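Fluoroacetyl-CoA thioesterase (Streptomyces cattleya, PDB 3KVU) hydrolyses fluoroacetyl-CoA to fluoroacetate and CoA as a homodimer, sparing acetyl-CoA, and so protects its fluoroacetate-producing host from poisoning of citrate synthase. Local coordinates at residues P19-R24 / E38-G43; F44-M49 / I72-T77; A78-G83 / D111-G116. The protein carries 1 engineered substitution. One frame throughout, in Å; residues are numbered along the deposited sequence.

Contact 1: P19-R24 / E38-G43. Engineered in segment 38-43: Ser42 (natural residue Thr). With ACO (acetyl coenzyme *a), chain E.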
loop_
_atom_site.group_PDB
_atom_site.type_symbol
_atom_site.label_atom_id
_atom_site.label_comp_id
_atom_site.label_asym_id
_atom_site.label_seq_id
_atom_site.Cartn_x
_atom_site.Cartn_y
_atom_site.Cartn_z
ATOM N N PRO A 19 -1.114 16.836 -5.186
ATOM C CA PRO A 19 -2.348 16.377 -5.821
ATOM C C PRO A 19 -2.202 15.135 -6.707
ATOM O O PRO A 19 -3.210 14.507 -7.042
ATOM C CB PRO A 19 -2.769 17.585 -6.664
ATOM C CG PRO A 19 -2.111 18.795 -5.959
ATOM C CD PRO A 19 -0.764 18.192 -5.646
ATOM N N HIS A 20 -0.976 14.771 -7.100
ATOM C CA HIS A 20 -0.791 13.523 -7.846
ATOM C C HIS A 20 -0.646 12.274 -6.962
ATOM O O HIS A 20 -0.354 11.225 -7.466
ATOM C CB HIS A 20 0.344 13.637 -8.887
ATOM C CG HIS A 20 1.654 14.065 -8.286
ATOM N ND1 HIS A 20 2.454 13.206 -7.544
ATOM C CD2 HIS A 20 2.268 15.276 -8.256
ATOM C CE1 HIS A 20 3.507 13.868 -7.096
ATOM N NE2 HIS A 20 3.409 15.128 -7.498
ATOM N N LYS A 21 -0.872 12.390 -5.660
ATOM C CA LYS A 21 -0.836 11.253 -4.695
ATOM C C LYS A 21 -2.191 10.799 -4.086
ATOM O O LYS A 21 -2.228 10.145 -3.031
ATOM C CB LYS A 21 0.138 11.516 -3.525
ATOM C CG LYS A 21 1.648 11.580 -3.820
ATOM C CD LYS A 21 2.241 10.340 -4.492
ATOM C CE LYS A 21 3.662 10.720 -4.981
ATOM N NZ LYS A 21 4.388 9.559 -5.528
ATOM N N THR A 22 -3.271 11.110 -4.796
ATOM C CA THR A 22 -4.613 10.788 -4.415
ATOM C C THR A 22 -5.006 9.560 -5.120
ATOM O O THR A 22 -4.407 9.208 -6.136
ATOM C CB THR A 22 -5.563 11.965 -4.624
ATOM O OG1 THR A 22 -5.662 12.284 -6.008
ATOM C CG2 THR A 22 -4.997 13.176 -3.919
ATOM N N VAL A 23 -5.975 8.864 -4.533
ATOM C CA VAL A 23 -6.550 7.612 -5.013
ATOM C C VAL A 23 -6.556 7.405 -6.520
ATOM O O VAL A 23 -6.202 6.396 -6.981
ATOM C CB VAL A 23 -7.991 7.458 -4.528
ATOM C CG1 VAL A 23 -8.597 6.256 -5.098
ATOM C CG2 VAL A 23 -8.075 7.448 -3.057
ATOM N N ARG A 24 -7.001 8.353 -7.281
ATOM C CA ARG A 24 -7.065 8.178 -8.719
ATOM C C ARG A 24 -5.737 8.123 -9.442
ATOM O O ARG A 24 -5.685 7.769 -10.616
ATOM C CB ARG A 24 -7.915 9.268 -9.345
ATOM C CG ARG A 24 -7.567 10.621 -8.856
ATOM C CD ARG A 24 -8.243 11.605 -9.688
ATOM N NE ARG A 24 -7.574 11.667 -10.961
ATOM C CZ ARG A 24 -7.120 12.782 -11.518
ATOM N NH1 ARG A 24 -7.285 13.938 -10.898
ATOM N NH2 ARG A 24 -6.502 12.735 -12.695
ATOM N N GLU A 38 -10.571 13.316 -3.819
ATOM C CA GLU A 38 -9.143 13.578 -3.845
ATOM C C GLU A 38 -8.504 13.610 -2.447
ATOM O O GLU A 38 -8.301 14.684 -1.822
ATOM C CB GLU A 38 -8.883 14.837 -4.629
ATOM C CG GLU A 38 -9.358 14.737 -6.043
ATOM C CD GLU A 38 -8.324 14.156 -6.936
ATOM O OE1 GLU A 38 -7.752 14.899 -7.764
ATOM O OE2 GLU A 38 -8.077 12.942 -6.852
ATOM N N VAL A 39 -8.231 12.404 -1.924
ATOM C CA VAL A 39 -7.471 12.225 -0.711
ATOM C C VAL A 39 -6.310 11.268 -1.025
ATOM O O VAL A 39 -6.335 10.602 -2.065
ATOM C CB VAL A 39 -8.298 11.757 0.486
ATOM C CG1 VAL A 39 -9.343 12.829 0.809
ATOM C CG2 VAL A 39 -8.951 10.346 0.247
ATOM N N PHE A 40 -5.280 11.330 -0.160
ATOM C CA PHE A 40 -4.118 10.452 -0.089
ATOM C C PHE A 40 -4.500 8.954 -0.063
ATOM O O PHE A 40 -5.092 8.435 0.905
ATOM C CB PHE A 40 -3.334 10.819 1.199
ATOM C CG PHE A 40 -1.839 10.398 1.218
ATOM C CD1 PHE A 40 -1.033 10.461 0.078
ATOM C CD2 PHE A 40 -1.244 10.018 2.423
ATOM C CE1 PHE A 40 0.355 10.077 0.128
ATOM C CE2 PHE A 40 0.123 9.641 2.461
ATOM C CZ PHE A 40 0.912 9.683 1.286
ATOM N N ALA A 41 -4.121 8.245 -1.120
ATOM C CA ALA A 41 -4.456 6.843 -1.232
ATOM C C ALA A 41 -3.801 5.923 -0.119
ATOM O O ALA A 41 -2.687 6.206 0.351
ATOM C CB ALA A 41 -4.108 6.431 -2.591
ATOM N N SER A 42 -4.428 4.828 0.297
ATOM C CA SER A 42 -3.751 3.881 1.215
ATOM C C SER A 42 -2.426 3.327 0.661
ATOM O O SER A 42 -1.486 3.127 1.405
ATOM C CB SER A 42 -4.637 2.719 1.638
ATOM O OG SER A 42 -5.664 3.180 2.524
ATOM N N GLY A 43 -2.353 3.154 -0.646
ATOM C CA GLY A 43 -1.160 2.641 -1.270
ATOM C C GLY A 43 0.009 3.612 -1.258
ATOM O O GLY A 43 1.156 3.178 -1.040
HETATM C CAP ACO E . -11.919 5.879 10.012
HETATM O OAP ACO E . -11.288 4.574 10.232
HETATM C C9P ACO E . -11.942 6.457 8.597
HETATM O O9P ACO E . -13.033 6.632 8.055
HETATM N N8P ACO E . -10.768 6.750 8.010
HETATM C C7P ACO E . -10.466 7.325 6.714
HETATM C C6P ACO E . -9.472 6.378 6.064
HETATM C C5P ACO E . -8.972 6.914 4.732
HETATM O O5P ACO E . -8.643 8.049 4.500
HETATM N N4P ACO E . -8.816 6.173 3.667
HETATM C C3P ACO E . -8.353 6.938 2.530
HETATM C C2P ACO E . -7.818 5.896 1.618
HETATM S S1P ACO E . -8.967 5.564 0.328
HETATM C C ACO E . -7.891 4.551 -0.350
HETATM O O ACO E . -7.101 5.000 -1.163
HETATM C CH3 ACO E . -7.976 3.173 0.226
HETATM O O HOH W 1 -8.807 10.634 -5.549
#
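Glu38 reaches Thr22 and Arg24 with the two oxygens of one carboxylate. The Thr22 OG1 proton goes to Glu38 OE2 over 2.6 Å, arriving from above the carboxylate plane, 55° out of it. The Thr22 hydroxyl sits between the backbone N and the carbonyl carbon (chi1 65°), which turns it to Glu38 while CG2 lies beside the Val39 carbonyl. Glu38 OE1 meets the edge of the Arg24 guanidinium near its plane; this salt bridge is long, NH1 to OE1 3.3 Å, and its hydrogen bond weak, although the two planes are only 24° apart. A water donates to Glu38 OE2 as well. Deeper in, Thr22 and Phe40 form a single beta bridge: Val23 N binds Val39 O at 3.0 Å, and Ala41 N binds Lys21 O at 3.3 Å on a lone pair in the carbonyl plane. The bridge ties the segment 19-24 to the start of the central helix of the hot-dog fold, with Ala41 at its N-cap. Lys21 O and CB lie at the edge of the Phe40 ring, while Lys21 NZ leaves for Glu29 of the second subunit. Val23 CG2 packs on Ala41 CB at 4.1 Å and approaches the acetyl oxygen of the bound acetyl-CoA. That oxygen accepts a hydrogen bond from the backbone N of Ser42, an engineered residue at an active-site position, at 3.1 Å.

Contact 2: F44-M49 / I72-T77. With ACO (acetyl coenzyme *a), chain E.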
loop_
_atom_site.group_PDB
_atom_site.type_symbol
_atom_site.label_atom_id
_atom_site.label_comp_id
_atom_site.label_asym_id
_atom_site.label_seq_id
_atom_site.Cartn_x
_atom_site.Cartn_y
_atom_site.Cartn_z
ATOM N N PHE A 44 -0.259 4.870 -1.619
ATOM C CA PHE A 44 0.685 5.960 -1.483
ATOM C C PHE A 44 1.140 6.163 -0.034
ATOM O O PHE A 44 2.302 6.494 0.215
ATOM C CB PHE A 44 0.106 7.232 -2.008
ATOM C CG PHE A 44 0.155 7.320 -3.472
ATOM C CD1 PHE A 44 1.340 7.007 -4.161
ATOM C CD2 PHE A 44 -0.954 7.622 -4.175
ATOM C CE1 PHE A 44 1.377 7.040 -5.535
ATOM C CE2 PHE A 44 -0.933 7.672 -5.568
ATOM C CZ PHE A 44 0.238 7.379 -6.253
ATOM N N MET A 45 0.245 5.937 0.917
ATOM C CA MET A 45 0.600 5.977 2.320
ATOM C C MET A 45 1.500 4.861 2.731
ATOM O O MET A 45 2.545 5.120 3.335
ATOM C CB MET A 45 -0.618 5.994 3.236
ATOM C CG MET A 45 -0.245 6.205 4.642
ATOM S SD MET A 45 -1.604 6.057 5.849
ATOM C CE MET A 45 -2.070 4.316 5.669
ATOM N N VAL A 46 1.096 3.619 2.445
ATOM C CA VAL A 46 1.993 2.476 2.509
ATOM C C VAL A 46 3.413 2.783 1.946
ATOM O O VAL A 46 4.392 2.454 2.581
ATOM C CB VAL A 46 1.332 1.185 1.809
ATOM C CG1 VAL A 46 2.383 0.139 1.446
ATOM C CG2 VAL A 46 0.326 0.548 2.719
ATOM N N GLY A 47 3.501 3.386 0.749
ATOM C CA GLY A 47 4.761 3.647 0.099
ATOM C C GLY A 47 5.626 4.663 0.814
ATOM O O GLY A 47 6.859 4.650 0.658
ATOM N N LEU A 48 4.947 5.545 1.578
ATOM C CA LEU A 48 5.572 6.541 2.450
ATOM C C LEU A 48 6.068 5.938 3.712
ATOM O O LEU A 48 7.206 6.188 4.111
ATOM C CB LEU A 48 4.617 7.698 2.760
ATOM C CG LEU A 48 5.187 8.988 3.406
ATOM C CD1 LEU A 48 6.170 9.671 2.464
ATOM C CD2 LEU A 48 4.016 9.963 3.842
ATOM N N MET A 49 5.248 5.134 4.356
ATOM C CA MET A 49 5.668 4.418 5.525
ATOM C C MET A 49 6.904 3.580 5.210
ATOM O O MET A 49 7.940 3.839 5.773
ATOM C CB MET A 49 4.559 3.603 6.052
ATOM C CG MET A 49 3.280 4.431 6.262
ATOM S SD MET A 49 2.039 3.363 6.985
ATOM C CE MET A 49 1.129 4.453 8.142
ATOM N N ILE A 72 3.054 -5.662 5.243
ATOM C CA ILE A 72 2.535 -4.359 5.689
ATOM C C ILE A 72 1.228 -4.558 6.457
ATOM O O ILE A 72 0.382 -5.354 6.037
ATOM C CB ILE A 72 2.450 -3.293 4.554
ATOM C CG1 ILE A 72 2.049 -1.925 5.155
ATOM C CG2 ILE A 72 1.563 -3.710 3.320
ATOM C CD1 ILE A 72 3.274 -1.067 5.671
ATOM N N CYS A 73 1.073 -3.943 7.619
ATOM C CA CYS A 73 -0.174 -4.167 8.389
ATOM C C CYS A 73 -0.533 -2.873 9.068
ATOM O O CYS A 73 0.074 -2.546 10.058
ATOM C CB CYS A 73 0.004 -5.291 9.376
ATOM S SG CYS A 73 -1.511 -5.960 9.991
ATOM N N VAL A 74 -1.399 -2.076 8.460
ATOM C CA VAL A 74 -1.617 -0.730 8.976
ATOM C C VAL A 74 -3.116 -0.465 8.962
ATOM O O VAL A 74 -3.884 -1.108 8.176
ATOM C CB VAL A 74 -0.897 0.364 8.132
ATOM C CG1 VAL A 74 0.690 0.295 8.306
ATOM C CG2 VAL A 74 -1.193 0.180 6.754
ATOM N N THR A 75 -3.537 0.486 9.798
ATOM C CA THR A 75 -4.870 1.135 9.651
ATOM C C THR A 75 -4.714 2.416 8.830
ATOM O O THR A 75 -3.620 2.902 8.632
ATOM C CB THR A 75 -5.360 1.485 11.007
ATOM O OG1 THR A 75 -4.394 2.330 11.612
ATOM C CG2 THR A 75 -5.487 0.232 11.849
ATOM N N HIS A 76 -5.795 2.905 8.263
ATOM C CA HIS A 76 -5.831 4.170 7.659
ATOM C C HIS A 76 -7.118 4.784 8.333
ATOM O O HIS A 76 -8.273 4.533 7.931
ATOM C CB HIS A 76 -5.925 4.009 6.159
ATOM C CG HIS A 76 -5.565 5.257 5.425
ATOM N ND1 HIS A 76 -5.372 5.292 4.063
ATOM C CD2 HIS A 76 -5.308 6.511 5.882
ATOM C CE1 HIS A 76 -5.079 6.531 3.697
ATOM N NE2 HIS A 76 -5.042 7.289 4.789
ATOM N N THR A 77 -6.901 5.546 9.397
ATOM C CA THR A 77 -7.987 6.009 10.252
ATOM C C THR A 77 -8.501 7.437 10.123
ATOM O O THR A 77 -9.468 7.790 10.798
ATOM C CB THR A 77 -7.649 5.703 11.693
ATOM O OG1 THR A 77 -6.470 6.432 12.056
ATOM C CG2 THR A 77 -7.340 4.283 11.740
HETATM C CAP ACO E . -11.919 5.879 10.012
HETATM O OAP ACO E . -11.288 4.574 10.232
HETATM C C9P ACO E . -11.942 6.457 8.597
HETATM O O9P ACO E . -13.033 6.632 8.055
HETATM N N8P ACO E . -10.768 6.750 8.010
HETATM C C7P ACO E . -10.466 7.325 6.714
HETATM C C6P ACO E . -9.472 6.378 6.064
HETATM C C5P ACO E . -8.972 6.914 4.732
HETATM O O5P ACO E . -8.643 8.049 4.500
HETATM N N4P ACO E . -8.816 6.173 3.667
HETATM C C3P ACO E . -8.353 6.938 2.530
HETATM C C2P ACO E . -7.818 5.896 1.618
HETATM S S1P ACO E . -8.967 5.564 0.328
HETATM C C ACO E . -7.891 4.551 -0.350
HETATM O O ACO E . -7.101 5.000 -1.163
HETATM C CH3 ACO E . -7.976 3.173 0.226
#
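Helix 44-49 passes over strand 72-75 with the segment axes 10.3 Å apart at closest approach and their directions 117° apart, and no hydrogen bond joins them, so the two are held by packing of side chains. Met45 is extended through chi2, its CG anti to the backbone N (chi1 -173°), then bends at the sulfur; both SD and CE thereby come over one face of the His76 imidazole. Met45 SD stands 3.8 Å from the centroid of the His76 ring and 14° off the normal, a sulfur-aromatic contact, and Met45 CE makes a CH-pi contact over the same face. Across the opposite face lies the pantetheine arm of acetyl-CoA, with its N4P 3.6 Å above the His76 ring plane, so the imidazole is sandwiched between methionine and ligand. Its ND1 is hydrogen-bonded to OG of the engineered Ser42, which would help fix the ring's rotation. Earlier on the strand, Val46 CG2 meets Ile72 CG1 at 3.9 Å, the two side chains crossing at a slant. Met49 and Val74 approach tip to tip, SD to CG1 3.6 Å. Strand 72-75 also pairs antiparallel with its counterpart in the second subunit, continuing the sheet across the dimer. A long helix wrapped by an antiparallel sheet is the hallmark of the hot-dog fold, and here their junction carries the active-site His76 and the substrate-binding helix residues.

Contact 3: A78-G83 / D111-G116. With ACO (acetyl coenzyme *a), chain E.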
loop_
_atom_site.group_PDB
_atom_site.type_symbol
_atom_site.label_atom_id
_atom_site.label_comp_id
_atom_site.label_asym_id
_atom_site.label_seq_id
_atom_site.Cartn_x
_atom_site.Cartn_y
_atom_site.Cartn_z
ATOM N N ALA A 78 -7.884 8.224 9.245
ATOM C CA ALA A 78 -8.375 9.535 8.901
ATOM C C ALA A 78 -7.795 9.855 7.552
ATOM O O ALA A 78 -6.903 9.166 7.071
ATOM C CB ALA A 78 -7.961 10.572 9.960
ATOM N N ALA A 79 -8.281 10.904 6.929
ATOM C CA ALA A 79 -8.089 11.087 5.533
ATOM C C ALA A 79 -7.390 12.438 5.188
ATOM O O ALA A 79 -7.528 13.425 5.947
ATOM C CB ALA A 79 -9.450 10.935 4.845
ATOM N N THR A 80 -6.635 12.482 4.078
ATOM C CA THR A 80 -5.643 13.573 3.901
ATOM C C THR A 80 -5.781 14.241 2.541
ATOM O O THR A 80 -5.468 13.645 1.487
ATOM C CB THR A 80 -4.111 13.118 4.281
ATOM O OG1 THR A 80 -4.026 12.518 5.613
ATOM C CG2 THR A 80 -3.116 14.236 4.162
ATOM N N PRO A 81 -6.281 15.490 2.511
ATOM C CA PRO A 81 -6.309 16.067 1.169
ATOM C C PRO A 81 -4.928 16.613 0.667
ATOM O O PRO A 81 -4.074 16.906 1.460
ATOM C CB PRO A 81 -7.330 17.199 1.324
ATOM C CG PRO A 81 -7.157 17.660 2.734
ATOM C CD PRO A 81 -6.789 16.425 3.544
ATOM N N PRO A 82 -4.730 16.822 -0.650
ATOM C CA PRO A 82 -3.426 17.395 -0.981
ATOM C C PRO A 82 -3.163 18.755 -0.353
ATOM O O PRO A 82 -4.066 19.586 -0.171
ATOM C CB PRO A 82 -3.500 17.523 -2.488
ATOM C CG PRO A 82 -4.384 16.420 -2.893
ATOM C CD PRO A 82 -5.473 16.524 -1.876
ATOM N N GLY A 83 -1.908 18.983 -0.041
ATOM C CA GLY A 83 -1.486 20.285 0.416
ATOM C C GLY A 83 -0.985 20.184 1.824
ATOM O O GLY A 83 -0.147 21.031 2.217
ATOM N N ASP A 111 -4.627 14.987 12.094
ATOM C CA ASP A 111 -5.041 13.676 12.583
ATOM C C ASP A 111 -3.920 12.676 12.421
ATOM O O ASP A 111 -3.123 12.768 11.473
ATOM C CB ASP A 111 -6.286 13.165 11.804
ATOM C CG ASP A 111 -7.471 14.133 11.866
ATOM O OD1 ASP A 111 -7.826 14.563 12.951
ATOM O OD2 ASP A 111 -8.013 14.493 10.845
ATOM N N GLU A 112 -3.874 11.732 13.352
ATOM C CA GLU A 112 -3.112 10.507 13.164
ATOM C C GLU A 112 -3.873 9.731 12.070
ATOM O O GLU A 112 -5.088 9.489 12.203
ATOM C CB GLU A 112 -3.039 9.705 14.476
ATOM C CG GLU A 112 -2.899 10.502 15.812
ATOM C CD GLU A 112 -1.514 11.196 16.054
ATOM O OE1 GLU A 112 -0.442 10.603 15.753
ATOM O OE2 GLU A 112 -1.503 12.354 16.580
ATOM N N ILE A 113 -3.189 9.431 10.956
ATOM C CA ILE A 113 -3.871 8.968 9.717
ATOM C C ILE A 113 -3.776 7.460 9.532
ATOM O O ILE A 113 -4.455 6.896 8.681
ATOM C CB ILE A 113 -3.394 9.667 8.358
ATOM C CG1 ILE A 113 -1.910 9.440 8.039
ATOM C CG2 ILE A 113 -3.768 11.149 8.246
ATOM C CD1 ILE A 113 -1.555 9.763 6.697
ATOM N N GLY A 114 -2.921 6.797 10.298
ATOM C CA GLY A 114 -2.747 5.370 10.121
ATOM C C GLY A 114 -1.574 4.860 10.880
ATOM O O GLY A 114 -0.564 5.557 10.983
ATOM N N SER A 115 -1.709 3.659 11.464
ATOM C CA SER A 115 -0.550 3.020 12.048
ATOM C C SER A 115 -0.559 1.460 12.107
ATOM O O SER A 115 -1.609 0.831 11.970
ATOM C CB SER A 115 -0.346 3.674 13.394
ATOM O OG SER A 115 -0.859 2.878 14.401
ATOM N N GLY A 116 0.609 0.827 12.295
ATOM C CA GLY A 116 0.738 -0.637 12.551
ATOM C C GLY A 116 2.166 -1.027 12.228
ATOM O O GLY A 116 3.104 -0.254 12.528
HETATM C CAP ACO E . -11.919 5.879 10.012
HETATM O OAP ACO E . -11.288 4.574 10.232
HETATM C C9P ACO E . -11.942 6.457 8.597
HETATM O O9P ACO E . -13.033 6.632 8.055
HETATM N N8P ACO E . -10.768 6.750 8.010
HETATM C C7P ACO E . -10.466 7.325 6.714
HETATM C C6P ACO E . -9.472 6.378 6.064
HETATM C C5P ACO E . -8.972 6.914 4.732
HETATM O O5P ACO E . -8.643 8.049 4.500
HETATM N N4P ACO E . -8.816 6.173 3.667
HETATM C C3P ACO E . -8.353 6.938 2.530
HETATM C C2P ACO E . -7.818 5.896 1.618
HETATM S S1P ACO E . -8.967 5.564 0.328
HETATM C C ACO E . -7.891 4.551 -0.350
HETATM O O ACO E . -7.101 5.000 -1.163
HETATM C CH3 ACO E . -7.976 3.173 0.226
#
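The first residues of loop 78-83, Ala78 and Ala79, line the pantetheine arm of the bound acetyl-CoA, and the start of strand 112-124 backs them. Ala78 points its methyl at the strand, where CB lies 3.6 Å from Asp111 CB and 3.8 Å from Glu112 O. The Asp111 carboxylate has its polar partner elsewhere, a salt bridge from OD2 to Lys135 of the second subunit. Thr80 and Ile113 cross at about a right angle: Thr80 OG1 is 3.0 Å from Ile113 CG2, a short contact without a hydrogen bond. This hydroxyl, anti to its own carbonyl carbon (chi1 -52°), is bonded instead to Asp108. In the hot-dog fold the helix packs against the concave side of the sheet, and Ile113 belongs to that inner side, touching Met45 of the helix as well as Val86 and Ala106 of neighbouring strands. Its CG1 takes the position between backbone N and carbonyl carbon (chi1 61°), while Ile113 CG2 turns to Thr80 and also lies 3.9 Å from Ala78 O. Alternation along the loop sends Ala79 away from the strand and toward the bound acetyl-CoA: Ala79 CB is 3.0 Å from the ligand amide oxygen O5P.

Overall arrangement
Contact 2 lies nearest the centre of the chain, its centre about 7 Å away, and holds together by packing and methionine-imidazole contacts, without a hydrogen bond across it; contacts 1 and 3 both sit about 14 Å out, contact 1 still mostly buried and contact 3 only partly. Contact 1 alone has hydrogen bonds and a salt bridge across its segments. Contacts 1 and 2 share helix 42-57 and also meet where Phe40 CE2 packs 3.7 Å from Met45 CA. Contacts 2 and 3 use adjacent strands of one sheet, with Thr77 N bonded to Ile113 O at 2.9 Å. Phe40 N to Thr80 O, 2.8 Å, joins contacts 1 and 3. All three touch the same acetyl-CoA: contact 1 mainly its acetyl end, contacts 2 and 3 its pantetheine arm.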